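2-dehydropantoate 2-reductase, putative (Enterococcus faecalis, PDB 2EW2) probably catalyses the NADPH-dependent reduction of 2-dehydropantoate (ketopantoate) to (R)-pantoate, the second step in making pantoate for pantothenate biosynthesis. Local coordinates at residues I20-G25 and D169-A174; G15-I20 and V143-D148; G129-T134 and G149-E154. All blocks are in the same frame, centred on the assembly; numbering follows the deposited sequence. Where two conformers were deposited one is given.

Contact 1 (I20-G25 and D169-A174); sequences IMLHQG and DVFQKA
The Phe171 ring receives Leu22 at an oblique angle on its CD1-CE1 side: Leu22 CD2 lies 3.8 Å from Phe171 CD1. On the far side, Phe171 CE2 packs on Ile151 of the sheet, and Pro178 also touches the side chain. The same Leu22 methyl meets the CB of Ala174 at 3.8 Å and Val170 CG1 at 4.0 Å, so one branch tip sits among three side chains of helix 161-173 and the residue just after it. Met21 (selenomethionine in the crystal) reaches Ala174 at its carbonyl instead; its chain turns at the last torsion (chi3 70°), which puts Met21 CE 3.4 Å from Ala174 O. Beyond these groups the chains come together at their helix ends, where Gly25 CA and Ala174 CA are 4.5 Å apart. No direct hydrogen bond joins the segments. A water instead donates to both carbonyls, 2.9 Å to Met21 O and 2.8 Å to Ala174 O. Met21 O also accepts from Gly25 N within the last helical turn, and therefore has two donors. The two helix ends are thus joined by apolar packing at Leu22 and by a water that bridges Met21 O, already bonded within its helix, and Ala174 O.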
loop_
_atom_site.group_PDB
_atom_site.type_symbol
_atom_site.label_atom_id
_atom_site.label_comp_id
_atom_site.label_asym_id
_atom_site.label_seq_id
_atom_site.Cartn_x
_atom_site.Cartn_y
_atom_site.Cartn_z
ATOM N N ILE B 20 41.617 3.091 16.456
ATOM C CA ILE B 20 42.727 3.887 16.985
ATOM C C ILE B 20 42.634 4.095 18.501
ATOM O O ILE B 20 43.606 3.876 19.220
ATOM C CB ILE B 20 42.818 5.276 16.291
ATOM C CG1 ILE B 20 43.316 5.103 14.855
ATOM C CG2 ILE B 20 43.796 6.195 17.063
ATOM C CD1 ILE B 20 43.142 6.321 13.957
HETATM N N MSE B 21 41.466 4.539 18.957
HETATM C CA MSE B 21 41.240 4.883 20.349
HETATM C C MSE B 21 41.307 3.655 21.261
HETATM O O MSE B 21 41.885 3.718 22.341
HETATM C CB MSE B 21 39.910 5.625 20.497
HETATM C CG MSE B 21 39.877 6.968 19.752
HETATM SE SE MSE B 21 38.217 7.972 20.063
HETATM C CE MSE B 21 38.485 8.471 21.901
ATOM N N LEU B 22 40.728 2.537 20.814
ATOM C CA LEU B 22 40.824 1.279 21.562
ATOM C C LEU B 22 42.252 0.719 21.569
ATOM O O LEU B 22 42.662 0.062 22.527
ATOM C CB LEU B 22 39.830 0.247 21.014
ATOM C CG LEU B 22 38.356 0.520 21.342
ATOM C CD1 LEU B 22 37.437 -0.312 20.432
ATOM C CD2 LEU B 22 38.061 0.260 22.837
ATOM N N HIS B 23 42.994 0.986 20.498
ATOM C CA HIS B 23 44.398 0.617 20.405
ATOM C C HIS B 23 45.214 1.442 21.404
ATOM O O HIS B 23 46.080 0.910 22.103
ATOM C CB HIS B 23 44.915 0.806 18.973
ATOM C CG HIS B 23 46.397 0.605 18.831
ATOM N ND1 HIS B 23 46.988 -0.642 18.862
ATOM C CD2 HIS B 23 47.403 1.494 18.641
ATOM C CE1 HIS B 23 48.293 -0.512 18.701
ATOM N NE2 HIS B 23 48.570 0.774 18.570
ATOM N N GLN B 24 44.911 2.732 21.490
ATOM C CA GLN B 24 45.605 3.617 22.419
ATOM C C GLN B 24 45.305 3.226 23.852
ATOM O O GLN B 24 46.153 3.372 24.721
ATOM C CB GLN B 24 45.236 5.074 22.172
ATOM C CG GLN B 24 45.790 5.634 20.866
ATOM C CD GLN B 24 45.394 7.081 20.650
ATOM O OE1 GLN B 24 44.276 7.493 20.985
ATOM N NE2 GLN B 24 46.312 7.868 20.078
ATOM N N GLY B 25 44.102 2.710 24.093
ATOM C CA GLY B 25 43.736 2.215 25.415
ATOM C C GLY B 25 44.352 0.872 25.769
ATOM O O GLY B 25 44.036 0.307 26.804
ATOM N N ASP B 169 33.376 -0.236 30.583
ATOM C CA ASP B 169 34.662 -0.032 31.268
ATOM C C ASP B 169 35.825 0.096 30.284
ATOM O O ASP B 169 36.625 1.035 30.369
ATOM C CB ASP B 169 34.937 -1.176 32.251
ATOM C CG ASP B 169 34.018 -1.154 33.451
ATOM O OD1 ASP B 169 33.377 -0.108 33.709
ATOM O OD2 ASP B 169 33.936 -2.191 34.153
ATOM N N VAL B 170 35.916 -0.851 29.359
ATOM C CA VAL B 170 36.934 -0.815 28.299
ATOM C C VAL B 170 36.881 0.469 27.453
ATOM O O VAL B 170 37.910 1.149 27.267
ATOM C CB VAL B 170 36.855 -2.067 27.389
ATOM C CG1 VAL B 170 37.818 -1.922 26.204
ATOM C CG2 VAL B 170 37.197 -3.336 28.208
ATOM N N PHE B 171 35.678 0.822 26.990
ATOM C CA PHE B 171 35.454 2.042 26.209
ATOM C C PHE B 171 35.762 3.303 27.008
ATOM O O PHE B 171 36.170 4.319 26.440
ATOM C CB PHE B 171 33.990 2.103 25.747
ATOM C CG PHE B 171 33.690 1.246 24.542
ATOM C CD1 PHE B 171 34.514 0.180 24.192
ATOM C CD2 PHE B 171 32.553 1.490 23.777
ATOM C CE1 PHE B 171 34.233 -0.622 23.069
ATOM C CE2 PHE B 171 32.256 0.695 22.671
ATOM C CZ PHE B 171 33.104 -0.360 22.319
ATOM N N GLN B 172 35.539 3.246 28.320
ATOM C CA GLN B 172 35.783 4.406 29.182
ATOM C C GLN B 172 37.267 4.756 29.208
ATOM O O GLN B 172 37.660 5.919 29.051
ATOM C CB GLN B 172 35.290 4.132 30.604
ATOM C CG GLN B 172 35.645 5.245 31.600
ATOM C CD GLN B 172 34.938 6.525 31.254
ATOM O OE1 GLN B 172 33.771 6.506 30.851
ATOM N NE2 GLN B 172 35.638 7.654 31.396
ATOM N N LYS B 173 38.083 3.726 29.391
ATOM C CA LYS B 173 39.515 3.883 29.447
ATOM C C LYS B 173 40.098 4.331 28.105
ATOM O O LYS B 173 41.111 5.020 28.074
ATOM C CB LYS B 173 40.147 2.596 29.958
ATOM C CG LYS B 173 39.883 2.402 31.443
ATOM C CD LYS B 173 40.164 0.992 31.901
ATOM C CE LYS B 173 39.617 0.791 33.298
ATOM N NZ LYS B 173 39.375 -0.654 33.580
ATOM N N ALA B 174 39.412 3.991 27.011
ATOM C CA ALA B 174 39.815 4.386 25.667
ATOM C C ALA B 174 39.346 5.786 25.279
ATOM O O ALA B 174 39.620 6.230 24.166
ATOM C CB ALA B 174 39.319 3.357 24.644
HETATM O O HOH W 1 42.426 6.128 23.788
#

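Contact 2 (G15-I20 and V143-D148); sequences GSRLGI and VKLLGD
Arg17 leaves helix 13-24 with CG trans to the backbone N (chi1 176°) and runs on extended until chi3 (-79°) folds the guanidinium back over Leu145 of the strand. The two side chains run antiparallel alongside one another. Leu145 CB and CD2 both lie against one face of the guanidinium, CD2 toward the rim and Leu145 CB 3.4 Å from Arg17 NH1. Trp133 takes the opposite face, its CE3 3.5 Å from Arg17 NH2. The aliphatic part of the arginine is used as well, because Leu145 CD2 is 3.8 Å from Arg17 CB.

On either side of Arg17 in the sequence, Ser16 and Ile20 make carbon contacts with Val143. Ser16 turns its CB onto Val143 CG1 at 3.7 Å, while its OG is bonded to the carbonyls of Ala11 and Gly12, just ahead of the helix. Ile20, one turn on, meets Val143 tip to tip, with Ile20 CD1 4.2 Å from Val143 CG2. The axes of segments 15-20 and 143-145 are inclined at 72°, which fits a contact confined to these few residues.

The polar rim of the guanidinium serves other partners. Arg17 NE bonds to Thr134 O, and a water in the guanidinium plane accepts from Arg17 NH2 at 3.0 Å. That water donates to Gly147 O at 2.8 Å, bridging arginine and loop; Leu146 O is also near, 3.1 Å from Arg17 NH1.

Leu145 and Trp133 on opposite faces, with Thr134 O and the water at the rim, would hold the buried guanidinium flat and limit its rotation. Thr134 O directly, and Gly147 O through the water, place oxygen dipoles around the cation and would probably help offset its charge.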
loop_
_atom_site.group_PDB
_atom_site.type_symbol
_atom_site.label_atom_id
_atom_site.label_comp_id
_atom_site.label_asym_id
_atom_site.label_seq_id
_atom_site.Cartn_x
_atom_site.Cartn_y
_atom_site.Cartn_z
ATOM N N GLY B 15 34.782 3.300 12.196
ATOM C CA GLY B 15 35.482 2.112 12.681
ATOM C C GLY B 15 36.946 2.402 12.961
ATOM O O GLY B 15 37.514 1.890 13.932
ATOM N N SER B 16 37.552 3.214 12.095
ATOM C CA SER B 16 38.917 3.683 12.268
ATOM C C SER B 16 39.094 4.513 13.532
ATOM O O SER B 16 40.079 4.343 14.250
ATOM C CB SER B 16 39.370 4.460 11.025
ATOM O OG SER B 16 39.517 3.571 9.933
ATOM N N ARG B 17 38.136 5.383 13.831
ATOM C CA ARG B 17 38.164 6.118 15.110
ATOM C C ARG B 17 38.174 5.174 16.292
ATOM O O ARG B 17 39.041 5.272 17.170
ATOM C CB ARG B 17 36.992 7.083 15.266
ATOM C CG ARG B 17 37.010 7.742 16.648
ATOM C CD ARG B 17 35.797 8.608 16.922
ATOM N NE ARG B 17 35.850 9.936 16.299
ATOM C CZ ARG B 17 36.601 10.965 16.709
ATOM N NH1 ARG B 17 36.515 12.121 16.071
ATOM N NH2 ARG B 17 37.434 10.858 17.742
ATOM N N LEU B 18 37.210 4.254 16.318
ATOM C CA LEU B 18 37.114 3.295 17.412
ATOM C C LEU B 18 38.385 2.445 17.487
ATOM O O LEU B 18 38.907 2.200 18.573
ATOM C CB LEU B 18 35.861 2.405 17.274
ATOM C CG LEU B 18 34.477 3.075 17.180
ATOM C CD1 LEU B 18 33.359 2.140 17.633
ATOM C CD2 LEU B 18 34.389 4.390 17.918
ATOM N N GLY B 19 38.887 2.014 16.337
ATOM C CA GLY B 19 40.102 1.209 16.292
ATOM C C GLY B 19 41.325 1.877 16.909
ATOM O O GLY B 19 42.006 1.290 17.757
ATOM N N ILE B 20 41.617 3.091 16.456
ATOM C CA ILE B 20 42.727 3.887 16.985
ATOM C C ILE B 20 42.634 4.095 18.501
ATOM O O ILE B 20 43.606 3.876 19.220
ATOM C CB ILE B 20 42.818 5.276 16.291
ATOM C CG1 ILE B 20 43.316 5.103 14.855
ATOM C CG2 ILE B 20 43.796 6.195 17.063
ATOM C CD1 ILE B 20 43.142 6.321 13.957
ATOM N N VAL B 143 42.349 9.101 8.036
ATOM C CA VAL B 143 41.119 9.627 8.617
ATOM C C VAL B 143 41.355 10.925 9.384
ATOM O O VAL B 143 42.476 11.206 9.831
ATOM C CB VAL B 143 40.373 8.579 9.516
ATOM C CG1 VAL B 143 40.038 7.320 8.709
ATOM C CG2 VAL B 143 41.172 8.225 10.783
ATOM N N LYS B 144 40.292 11.708 9.518
ATOM C CA LYS B 144 40.340 12.958 10.243
ATOM C C LYS B 144 39.306 12.920 11.347
ATOM O O LYS B 144 38.109 12.674 11.106
ATOM C CB LYS B 144 40.097 14.156 9.309
ATOM C CG LYS B 144 40.290 15.513 9.993
ATOM C CD LYS B 144 40.073 16.665 9.027
ATOM C CE LYS B 144 40.776 17.933 9.523
ATOM N NZ LYS B 144 40.762 18.988 8.465
ATOM N N LEU B 145 39.779 13.171 12.558
ATOM C CA LEU B 145 38.980 12.999 13.752
ATOM C C LEU B 145 38.972 14.311 14.504
ATOM O O LEU B 145 40.027 14.789 14.920
ATOM C CB LEU B 145 39.576 11.883 14.632
ATOM C CG LEU B 145 39.782 10.483 14.018
ATOM C CD1 LEU B 145 40.282 9.500 15.055
ATOM C CD2 LEU B 145 38.482 9.962 13.372
ATOM N N LEU B 146 37.783 14.890 14.662
ATOM C CA LEU B 146 37.615 16.152 15.375
ATOM C C LEU B 146 36.448 16.008 16.323
ATOM O O LEU B 146 35.618 15.109 16.157
ATOM C CB LEU B 146 37.288 17.282 14.390
ATOM C CG LEU B 146 38.344 17.615 13.344
ATOM C CD1 LEU B 146 37.823 18.700 12.393
ATOM C CD2 LEU B 146 39.634 18.066 14.052
ATOM N N GLY B 147 36.373 16.905 17.298
ATOM C CA GLY B 147 35.197 17.011 18.134
ATOM C C GLY B 147 35.080 15.973 19.232
ATOM O O GLY B 147 36.000 15.191 19.468
ATOM N N ASP B 148 33.924 15.977 19.881
ATOM C CA ASP B 148 33.628 15.105 21.000
ATOM C C ASP B 148 32.592 14.063 20.573
ATOM O O ASP B 148 32.197 13.996 19.407
ATOM C CB ASP B 148 33.109 15.926 22.199
ATOM C CG ASP B 148 31.842 16.732 21.880
ATOM O OD1 ASP B 148 31.026 16.306 21.029
ATOM O OD2 ASP B 148 31.640 17.800 22.503
HETATM O O HOH W 2 37.972 13.813 18.126
#

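Contact 3 (G129-T134 and G149-E154); sequences GITMWT and GEIELE
Two antiparallel neighbours of the mixed Rossmann-type sheet, strands 126-131 and 151-155, meet here, and their pairing carries on into the turn residues beyond. Ile130 and Glu152 form the hydrogen-bonded pair: Ile130 N donates to Glu152 O at 2.8 Å and Glu152 N returns a bond to Ile130 O at 3.0 Å. Gly129 with Leu153 and Thr131 with Ile151 are the flanking non-hydrogen-bonded pairs. The ladder extends past the strand end, where Met132 N reaches Glu150 O at 2.8 Å in a nearly straight bond (N-H...O 172°). A CA-H...O contact of 3.2 Å from Ile151 CA is added at Ile130 O.

The side chain of Met132 (selenomethionine in the crystal) bends at chi2 (75°) and crosses Glu150, with Met132 SE 3.7 Å from Glu150 CG. Its CE reaches Glu152 OE1 at 3.3 Å. Two conformers were modelled for this residue, and these distances hold for one of them.

Trp133 then folds its indole back over the partner chain. Gly149 CA stands over one ring face, 3.7 Å from the centroid of the Trp133 five-membered ring and 15° off its normal, which meets the definition of a CH-pi contact. Glu150 N lies over the same face nearer the rim. At the ring edge Ile151 CG1 packs 3.9 Å from Trp133 CD1. The indole N-H is used elsewhere: NE1 bonds to Leu176 O, which fixes the turn of the ring.

The face carrying Ile130 and Glu152 packs on Val184 of helix 184-195, whereas Ile151 and Leu153 pack on helix 161-173. Strand 151-155, reversed against the parallel core, followed by 178-180 and covered by helices on both faces, fits the arrangement of this family's NADP-binding Rossmann-type domain.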
loop_
_atom_site.group_PDB
_atom_site.type_symbol
_atom_site.label_atom_id
_atom_site.label_comp_id
_atom_site.label_asym_id
_atom_site.label_seq_id
_atom_site.Cartn_x
_atom_site.Cartn_y
_atom_site.Cartn_z
ATOM N N GLY B 129 24.233 -0.439 20.112
ATOM C CA GLY B 129 24.580 0.887 20.587
ATOM C C GLY B 129 24.385 1.986 19.575
ATOM O O GLY B 129 24.094 1.730 18.405
ATOM N N ILE B 130 24.555 3.210 20.045
ATOM C CA ILE B 130 24.444 4.384 19.206
ATOM C C ILE B 130 25.728 5.159 19.442
ATOM O O ILE B 130 26.116 5.396 20.593
ATOM C CB ILE B 130 23.199 5.234 19.582
ATOM C CG1 ILE B 130 21.917 4.426 19.386
ATOM C CG2 ILE B 130 23.130 6.528 18.749
ATOM C CD1 ILE B 130 20.721 5.026 20.097
ATOM N N THR B 131 26.404 5.520 18.359
ATOM C CA THR B 131 27.595 6.350 18.470
ATOM C C THR B 131 27.291 7.789 18.057
ATOM O O THR B 131 26.717 8.032 16.994
ATOM C CB THR B 131 28.804 5.770 17.696
ATOM O OG1 THR B 131 29.897 6.673 17.804
ATOM C CG2 THR B 131 28.501 5.539 16.214
HETATM N N MSE B 132 27.664 8.730 18.914
HETATM C CA MSE B 132 27.463 10.152 18.648
HETATM C C MSE B 132 28.760 10.827 18.180
HETATM O O MSE B 132 28.779 12.036 17.916
HETATM C CB MSE B 132 26.904 10.867 19.888
HETATM C CG MSE B 132 25.455 10.498 20.275
HETATM SE SE MSE B 132 25.273 8.740 21.134
HETATM C CE MSE B 132 23.451 8.949 21.877
ATOM N N TRP B 133 29.840 10.051 18.078
ATOM C CA TRP B 133 31.138 10.574 17.595
ATOM C C TRP B 133 31.040 10.902 16.104
ATOM O O TRP B 133 30.129 10.430 15.418
ATOM C CB TRP B 133 32.278 9.567 17.809
ATOM C CG TRP B 133 32.681 9.382 19.241
ATOM C CD1 TRP B 133 32.176 8.472 20.119
ATOM C CD2 TRP B 133 33.660 10.140 19.968
ATOM N NE1 TRP B 133 32.775 8.614 21.356
ATOM C CE2 TRP B 133 33.696 9.624 21.288
ATOM C CE3 TRP B 133 34.516 11.196 19.633
ATOM C CZ2 TRP B 133 34.556 10.126 22.271
ATOM C CZ3 TRP B 133 35.365 11.699 20.611
ATOM C CH2 TRP B 133 35.384 11.157 21.919
ATOM N N THR B 134 31.974 11.711 15.606
ATOM C CA THR B 134 32.075 11.969 14.170
ATOM C C THR B 134 33.436 11.458 13.690
ATOM O O THR B 134 34.362 11.309 14.479
ATOM C CB THR B 134 31.880 13.475 13.823
ATOM O OG1 THR B 134 32.950 14.248 14.384
ATOM C CG2 THR B 134 30.541 13.997 14.370
ATOM N N GLY B 149 32.155 13.251 21.524
ATOM C CA GLY B 149 31.063 12.317 21.274
ATOM C C GLY B 149 30.871 11.397 22.457
ATOM O O GLY B 149 31.453 11.615 23.531
ATOM N N GLU B 150 30.046 10.375 22.243
ATOM C CA GLU B 150 29.731 9.383 23.252
ATOM C C GLU B 150 29.188 8.159 22.543
ATOM O O GLU B 150 28.855 8.218 21.356
ATOM C CB GLU B 150 28.710 9.918 24.274
ATOM C CG GLU B 150 27.371 10.351 23.682
ATOM C CD GLU B 150 26.318 10.662 24.752
ATOM O OE1 GLU B 150 26.289 9.983 25.808
ATOM O OE2 GLU B 150 25.508 11.582 24.531
ATOM N N ILE B 151 29.125 7.044 23.270
ATOM C CA ILE B 151 28.471 5.845 22.773
ATOM C C ILE B 151 27.554 5.373 23.877
ATOM O O ILE B 151 27.990 5.229 25.018
ATOM C CB ILE B 151 29.497 4.728 22.406
ATOM C CG1 ILE B 151 30.487 5.223 21.348
ATOM C CG2 ILE B 151 28.786 3.433 21.887
ATOM C CD1 ILE B 151 31.502 4.190 20.923
ATOM N N GLU B 152 26.281 5.163 23.550
ATOM C CA GLU B 152 25.342 4.536 24.461
ATOM C C GLU B 152 25.161 3.090 23.981
ATOM O O GLU B 152 25.108 2.853 22.773
ATOM C CB GLU B 152 24.000 5.285 24.459
ATOM C CG GLU B 152 24.092 6.754 24.920
ATOM C CD GLU B 152 22.725 7.437 25.007
ATOM O OE1 GLU B 152 21.840 7.147 24.162
ATOM O OE2 GLU B 152 22.524 8.249 25.946
ATOM N N LEU B 153 25.125 2.129 24.906
ATOM C CA LEU B 153 24.954 0.728 24.516
ATOM C C LEU B 153 24.065 -0.028 25.490
ATOM O O LEU B 153 23.841 0.411 26.628
ATOM C CB LEU B 153 26.302 0.016 24.308
ATOM C CG LEU B 153 27.227 -0.174 25.518
ATOM C CD1 LEU B 153 26.911 -1.480 26.284
ATOM C CD2 LEU B 153 28.663 -0.177 25.049
ATOM N N GLU B 154 23.543 -1.157 25.024
ATOM C CA GLU B 154 22.602 -1.954 25.794
ATOM C C GLU B 154 22.714 -3.392 25.304
ATOM O O GLU B 154 22.800 -3.617 24.114
ATOM C CB GLU B 154 21.163 -1.435 25.570
ATOM C CG GLU B 154 20.150 -2.135 26.439
ATOM C CD GLU B 154 18.715 -1.642 26.303
ATOM O OE1 GLU B 154 18.382 -0.799 25.428
ATOM O OE2 GLU B 154 17.895 -2.129 27.116
#

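In the fold
All three contacts lie on the same side of the chain's centre, with centres 12 to 14 Å apart. Contacts 1 and 2 share helix 13-24 and meet at Ile20: the helix's earlier turns face strand 142-145 of the four-stranded sheet, its last turn faces helix 161-173. Contact 3 belongs to the eight-stranded sheet, and strand 151-155 leads directly into helix 161-173. Along the chain, contact 2 alternates with both others, while contact 3 falls wholly between the two segments of contact 1. Packing of Met21 on Trp133, and of Phe171 on Ile151, joins contacts 1 and 3; Arg17 of contact 2 meets Thr134 and Trp133 of contact 3. Helix 13-24 thus packs against elements of both sheets.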